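Orotidine-5-phosphate decarboxylase/orotate phosphoribosyltransferase, putative (Ompdcase-oprtase, putative) (Leishmania infantum, PDB 3QW3) probably catalyses the decarboxylation of orotidine 5'-phosphate to UMP, the last step of de novo pyrimidine synthesis, through this decarboxylase domain of a bifunctional UMP synthase. Local coordinates at residues A[95-100]-A[122-128]; A[129-135]-A[171-177]. All blocks are in the same frame, centred on the assembly; numbering follows the deposited sequence.

Interaction 1: A[95-100]-A[122-128]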
loop_
_atom_site.group_PDB
_atom_site.type_symbol
_atom_site.label_atom_id
_atom_site.label_comp_id
_atom_site.label_asym_id
_atom_site.label_seq_id
_atom_site.Cartn_x
_atom_site.Cartn_y
_atom_site.Cartn_z
ATOM N N TYR A 95 2.844 7.318 -7.573
ATOM C CA TYR A 95 3.650 6.754 -6.490
ATOM C C TYR A 95 5.083 6.488 -6.973
ATOM O O TYR A 95 6.042 6.748 -6.248
ATOM C CB TYR A 95 3.059 5.435 -5.984
ATOM C CG TYR A 95 1.871 5.534 -5.035
ATOM C CD1 TYR A 95 0.768 4.704 -5.204
ATOM C CD2 TYR A 95 1.870 6.419 -3.947
ATOM C CE1 TYR A 95 -0.316 4.750 -4.332
ATOM C CE2 TYR A 95 0.773 6.477 -3.065
ATOM C CZ TYR A 95 -0.311 5.639 -3.276
ATOM O OH TYR A 95 -1.393 5.665 -2.426
ATOM N N ALA A 96 5.209 5.964 -8.192
ATOM C CA ALA A 96 6.520 5.609 -8.753
ATOM C C ALA A 96 7.351 6.861 -8.984
ATOM O O ALA A 96 8.508 6.926 -8.567
ATOM C CB ALA A 96 6.369 4.804 -10.053
ATOM N N THR A 97 6.752 7.862 -9.630
ATOM C CA THR A 97 7.443 9.132 -9.850
ATOM C C THR A 97 7.872 9.769 -8.531
ATOM O O THR A 97 9.001 10.255 -8.406
ATOM C CB THR A 97 6.594 10.105 -10.693
ATOM O OG1 THR A 97 6.317 9.496 -11.956
ATOM C CG2 THR A 97 7.343 11.413 -10.928
ATOM N N SER A 98 6.975 9.759 -7.547
ATOM C CA SER A 98 7.290 10.299 -6.234
ATOM C C SER A 98 8.518 9.618 -5.616
ATOM O O SER A 98 9.462 10.289 -5.200
ATOM C CB SER A 98 6.085 10.162 -5.297
ATOM O OG SER A 98 6.443 10.537 -3.981
ATOM N N ALA A 99 8.500 8.290 -5.575
ATOM C CA ALA A 99 9.560 7.526 -4.921
ATOM C C ALA A 99 10.884 7.585 -5.677
ATOM O O ALA A 99 11.936 7.779 -5.069
ATOM C CB ALA A 99 9.136 6.088 -4.744
ATOM N N PHE A 100 10.814 7.432 -6.994
ATOM C CA PHE A 100 12.004 7.221 -7.813
ATOM C C PHE A 100 12.621 8.513 -8.343
ATOM O O PHE A 100 13.844 8.599 -8.479
ATOM C CB PHE A 100 11.696 6.292 -8.988
ATOM C CG PHE A 100 11.319 4.883 -8.593
ATOM C CD1 PHE A 100 11.805 4.297 -7.416
ATOM C CD2 PHE A 100 10.512 4.128 -9.429
ATOM C CE1 PHE A 100 11.457 2.981 -7.080
ATOM C CE2 PHE A 100 10.166 2.813 -9.109
ATOM C CZ PHE A 100 10.634 2.241 -7.923
ATOM N N PHE A 122 5.760 0.466 -11.447
ATOM C CA PHE A 122 7.009 0.522 -10.700
ATOM C C PHE A 122 8.125 -0.183 -11.472
ATOM O O PHE A 122 9.231 0.346 -11.597
ATOM C CB PHE A 122 6.833 -0.079 -9.305
ATOM C CG PHE A 122 5.811 0.635 -8.470
ATOM C CD1 PHE A 122 6.103 1.871 -7.891
ATOM C CD2 PHE A 122 4.552 0.080 -8.268
ATOM C CE1 PHE A 122 5.155 2.538 -7.117
ATOM C CE2 PHE A 122 3.594 0.744 -7.497
ATOM C CZ PHE A 122 3.900 1.971 -6.919
ATOM N N MET A 123 7.813 -1.349 -12.024
ATOM C CA MET A 123 8.824 -2.205 -12.668
ATOM C C MET A 123 9.326 -1.680 -14.015
ATOM O O MET A 123 10.350 -2.144 -14.523
ATOM C CB MET A 123 8.298 -3.635 -12.810
ATOM C CG MET A 123 8.003 -4.307 -11.472
ATOM S SD MET A 123 7.137 -5.870 -11.617
ATOM C CE MET A 123 7.042 -6.360 -9.898
ATOM N N ARG A 124 8.615 -0.709 -14.586
ATOM C CA ARG A 124 8.995 -0.141 -15.885
ATOM C C ARG A 124 10.260 0.730 -15.822
ATOM O O ARG A 124 10.809 1.112 -16.862
ATOM C CB ARG A 124 7.821 0.621 -16.517
ATOM C CG ARG A 124 7.317 1.801 -15.710
ATOM C CD ARG A 124 6.063 2.415 -16.339
ATOM N NE ARG A 124 6.339 3.073 -17.617
ATOM C CZ ARG A 124 6.780 4.322 -17.744
ATOM N NH1 ARG A 124 7.009 5.070 -16.672
ATOM N NH2 ARG A 124 6.994 4.825 -18.954
ATOM N N TYR A 125 10.707 1.046 -14.604
ATOM C CA TYR A 125 11.964 1.757 -14.386
ATOM C C TYR A 125 13.076 0.714 -14.243
ATOM O O TYR A 125 13.237 0.137 -13.168
ATOM C CB TYR A 125 11.914 2.572 -13.090
ATOM C CG TYR A 125 11.022 3.801 -13.056
ATOM C CD1 TYR A 125 9.631 3.687 -13.037
ATOM C CD2 TYR A 125 11.578 5.077 -12.975
ATOM C CE1 TYR A 125 8.821 4.814 -12.981
ATOM C CE2 TYR A 125 10.776 6.212 -12.918
ATOM C CZ TYR A 125 9.398 6.071 -12.920
ATOM O OH TYR A 125 8.608 7.196 -12.862
ATOM N N PRO A 126 13.860 0.475 -15.313
ATOM C CA PRO A 126 14.863 -0.598 -15.254
ATOM C C PRO A 126 15.952 -0.368 -14.201
ATOM O O PRO A 126 16.517 -1.336 -13.677
ATOM C CB PRO A 126 15.475 -0.589 -16.666
ATOM C CG PRO A 126 14.500 0.164 -17.513
ATOM C CD PRO A 126 13.903 1.188 -16.602
ATOM N N ASP A 127 16.224 0.899 -13.893
ATOM C CA ASP A 127 17.261 1.288 -12.930
ATOM C C ASP A 127 16.789 1.244 -11.471
ATOM O O ASP A 127 17.591 1.436 -10.548
ATOM C CB ASP A 127 17.813 2.682 -13.269
ATOM C CG ASP A 127 16.725 3.757 -13.346
ATOM O OD1 ASP A 127 15.643 3.498 -13.923
ATOM O OD2 ASP A 127 16.962 4.876 -12.838
ATOM N N LYS A 128 15.494 0.993 -11.277
ATOM C CA LYS A 128 14.889 0.932 -9.945
ATOM C C LYS A 128 14.386 -0.472 -9.644
ATOM O O LYS A 128 13.974 -1.199 -10.545
ATOM C CB LYS A 128 13.730 1.935 -9.834
ATOM C CG LYS A 128 14.076 3.371 -10.239
ATOM C CD LYS A 128 15.028 4.049 -9.256
ATOM C CE LYS A 128 15.429 5.432 -9.745
ATOM N NZ LYS A 128 16.238 6.153 -8.721
HETATM O O HOH W 1 6.042 7.005 -13.384
#
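Y95 meets F122 through its CB, which lies 3.7 Å from F122 CZ, at the edge of that ring and near its plane; the phenol itself runs on to the second subunit, where it packs on A83 of that chain. Next on helix 89-102, the methyl of A96 fits between two aromatic rings, with CB 3.7 Å from F122 CD1 and 3.8 Å from Y125 CE1. T97 takes part through a water that bridges its OG1 (2.9 Å) and Y125 OH (2.6 Å) and sits at the edge of the Y125 ring, in its plane; T97 OG1 is also hydrogen-bonded to D93 O. F100 ends the series with the broadest contact. Its edge points at the face of Y125 in a T-shaped pair, centroids 5.0 Å apart and planes at 62°, with F100 CD2 over the middle of the tyrosine ring. K128 runs over one F100 face, antiparallel to the phenylalanine side chain: CB stands 3.6 Å from the ring centroid, only 8° off the normal, and a bend at chi2 (-69°) turns the chain back along the ring. NZ gives its stronger bond to A105 O and a weak one, 3.4 Å, to F100 O. Ring faces and edges thus fix how helix 89-102 sits on F122 and the turn leading into strand 129-135, while carbonyl oxygens take up the K128 ammonium.

Interaction 2: A[129-135]-A[171-177]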
loop_
_atom_site.group_PDB
_atom_site.type_symbol
_atom_site.label_atom_id
_atom_site.label_comp_id
_atom_site.label_asym_id
_atom_site.label_seq_id
_atom_site.Cartn_x
_atom_site.Cartn_y
_atom_site.Cartn_z
ATOM N N ALA A 129 14.414 -0.857 -8.375
ATOM C CA ALA A 129 13.964 -2.185 -7.995
ATOM C C ALA A 129 12.613 -2.116 -7.302
ATOM O O ALA A 129 12.275 -1.112 -6.682
ATOM C CB ALA A 129 14.970 -2.855 -7.098
ATOM N N VAL A 130 11.859 -3.200 -7.418
ATOM C CA VAL A 130 10.574 -3.328 -6.749
ATOM C C VAL A 130 10.595 -4.610 -5.935
ATOM O O VAL A 130 10.644 -5.712 -6.491
ATOM C CB VAL A 130 9.416 -3.368 -7.764
ATOM C CG1 VAL A 130 8.065 -3.364 -7.037
ATOM C CG2 VAL A 130 9.525 -2.199 -8.721
ATOM N N PHE A 131 10.577 -4.453 -4.611
ATOM C CA PHE A 131 10.494 -5.586 -3.704
ATOM C C PHE A 131 9.030 -5.860 -3.382
ATOM O O PHE A 131 8.377 -5.060 -2.713
ATOM C CB PHE A 131 11.297 -5.310 -2.433
ATOM C CG PHE A 131 12.789 -5.380 -2.637
ATOM C CD1 PHE A 131 13.441 -6.606 -2.581
ATOM C CD2 PHE A 131 13.530 -4.225 -2.872
ATOM C CE1 PHE A 131 14.829 -6.691 -2.768
ATOM C CE2 PHE A 131 14.926 -4.297 -3.067
ATOM C CZ PHE A 131 15.564 -5.537 -3.014
ATOM N N VAL A 132 8.527 -6.989 -3.872
ATOM C CA VAL A 132 7.108 -7.330 -3.751
ATOM C C VAL A 132 6.872 -8.186 -2.520
ATOM O O VAL A 132 7.585 -9.165 -2.293
ATOM C CB VAL A 132 6.603 -8.078 -5.006
ATOM C CG1 VAL A 132 5.104 -8.358 -4.889
ATOM C CG2 VAL A 132 6.883 -7.254 -6.254
ATOM N N LEU A 133 5.869 -7.824 -1.725
ATOM C CA LEU A 133 5.538 -8.609 -0.534
ATOM C C LEU A 133 5.269 -10.052 -0.912
ATOM O O LEU A 133 4.527 -10.325 -1.858
ATOM C CB LEU A 133 4.317 -8.026 0.181
ATOM C CG LEU A 133 4.347 -6.549 0.563
ATOM C CD1 LEU A 133 3.019 -6.199 1.260
ATOM C CD2 LEU A 133 5.525 -6.229 1.467
ATOM N N CYS A 134 5.879 -10.976 -0.180
ATOM C CA CYS A 134 5.705 -12.394 -0.475
ATOM C C CYS A 134 5.284 -13.154 0.776
ATOM O O CYS A 134 4.146 -13.614 0.879
ATOM C CB CYS A 134 6.987 -12.971 -1.084
ATOM S SG CYS A 134 6.883 -14.717 -1.491
ATOM N N LYS A 135 6.201 -13.260 1.732
ATOM C CA LYS A 135 5.910 -13.906 3.000
ATOM C C LYS A 135 6.347 -13.001 4.135
ATOM O O LYS A 135 7.522 -12.661 4.242
ATOM C CB LYS A 135 6.620 -15.264 3.085
ATOM C CG LYS A 135 6.383 -16.023 4.393
ATOM C CD LYS A 135 4.968 -16.586 4.473
ATOM C CE LYS A 135 4.803 -17.532 5.665
ATOM N NZ LYS A 135 4.926 -16.851 6.992
ATOM N N ASN A 171 14.397 -6.479 -12.371
ATOM C CA ASN A 171 14.418 -5.543 -11.247
ATOM C C ASN A 171 13.427 -5.873 -10.137
ATOM O O ASN A 171 13.144 -5.029 -9.283
ATOM C CB ASN A 171 14.236 -4.097 -11.736
ATOM C CG ASN A 171 12.888 -3.850 -12.430
ATOM O OD1 ASN A 171 12.552 -2.707 -12.737
ATOM N ND2 ASN A 171 12.127 -4.905 -12.681
ATOM N N VAL A 172 12.907 -7.098 -10.162
ATOM C CA VAL A 172 11.956 -7.558 -9.152
ATOM C C VAL A 172 12.671 -8.313 -8.036
ATOM O O VAL A 172 13.545 -9.152 -8.290
ATOM C CB VAL A 172 10.851 -8.447 -9.778
ATOM C CG1 VAL A 172 9.807 -8.864 -8.732
ATOM C CG2 VAL A 172 10.188 -7.702 -10.921
ATOM N N GLY A 173 12.293 -7.990 -6.803
ATOM C CA GLY A 173 12.741 -8.703 -5.617
ATOM C C GLY A 173 11.521 -9.090 -4.802
ATOM O O GLY A 173 10.392 -8.747 -5.162
ATOM N N LEU A 174 11.743 -9.806 -3.709
ATOM C CA LEU A 174 10.661 -10.248 -2.841
ATOM C C LEU A 174 10.929 -9.881 -1.395
ATOM O O LEU A 174 12.076 -9.911 -0.955
ATOM C CB LEU A 174 10.489 -11.763 -2.935
ATOM C CG LEU A 174 10.003 -12.318 -4.273
ATOM C CD1 LEU A 174 10.136 -13.827 -4.278
ATOM C CD2 LEU A 174 8.564 -11.916 -4.513
ATOM N N VAL A 175 9.869 -9.547 -0.657
ATOM C CA VAL A 175 9.972 -9.365 0.794
ATOM C C VAL A 175 9.616 -10.693 1.456
ATOM O O VAL A 175 8.506 -11.199 1.279
ATOM C CB VAL A 175 9.050 -8.229 1.325
ATOM C CG1 VAL A 175 9.238 -8.056 2.847
ATOM C CG2 VAL A 175 9.350 -6.923 0.597
ATOM N N VAL A 176 10.567 -11.258 2.200
ATOM C CA VAL A 176 10.415 -12.581 2.810
ATOM C C VAL A 176 10.985 -12.528 4.225
ATOM O O VAL A 176 12.182 -12.275 4.403
ATOM C CB VAL A 176 11.149 -13.700 2.001
ATOM C CG1 VAL A 176 10.722 -15.088 2.485
ATOM C CG2 VAL A 176 10.890 -13.573 0.501
ATOM N N GLY A 177 10.131 -12.783 5.213
ATOM C CA GLY A 177 10.511 -12.714 6.627
ATOM C C GLY A 177 11.547 -13.745 7.045
ATOM O O GLY A 177 11.674 -14.795 6.420
#
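Strands 129-135 and 172-176 run parallel, their axes 4.0 Å apart at closest and inclined at 36°, as neighbouring staves of the TIM barrel of the OMP decarboxylase family. The ladder opens with V130 N bonded to N171 O, which lies almost end-on to the donor, and G173 N returns a nearly straight bond to V130 O (N-H...O 175°). V132 then donates to G173 O and accepts from V175 N. Beyond L133 the register slips by one residue in a beta bulge: V175 O receives both C134 N (3.0 Å) and K135 N (3.1 Å), each in its carbonyl plane, the C134 bond being the more bent, before G177 N resumes the ladder at K135 O.

Side chains alternate up to the bulge, where C134 turns toward the partner strand, its CB 3.9 Å from L174 CD2, and K135 resumes the face of V132. On that face, with V130, V172 and L174, the V132 and V172 side chains cross obliquely, V132 CG2 4.2 Å from V172 CG1, and helices 116-123, 154-163 and 181-190 supply the outer layer: M123 touches V130, V132 and V172, while V187 touches L174 and V176. The other face carries F131, L133 and V175. With chi1 near -178°, V175 sets CG1 anti to its backbone N and turns CG2 toward the neighbouring strand, where it touches F131 CB at 3.9 Å and L133 CD2 at 4.0 Å. G173, paired with F131, has no side chain, and the F131 ring lies obliquely against its backbone, with F131 CD1 3.8 Å from G173 CA.

In the fold
Interaction 1 closes just before interaction 2 opens: K128 and A129 are consecutive, and the turn after helix 116-123 feeds directly into strand 129-135. The centres lie about 14 Å apart, yet the two contacts touch, with F122 CB 3.5 Å from V130 CG2, so F122 packs both against helix 89-102 and on the barrel wall. Interaction 2 is the more central, about 7 Å from the chain centre against about 15 Å. TIM-barrel active sites lie at the C-terminal strand ends, so the K135 and G177 end of interaction 2 probably faces that side, with interaction 1 in the outer layer. Both reach the second subunit: T97 packs on F57 of that chain, and C134 O bonds to its Y113.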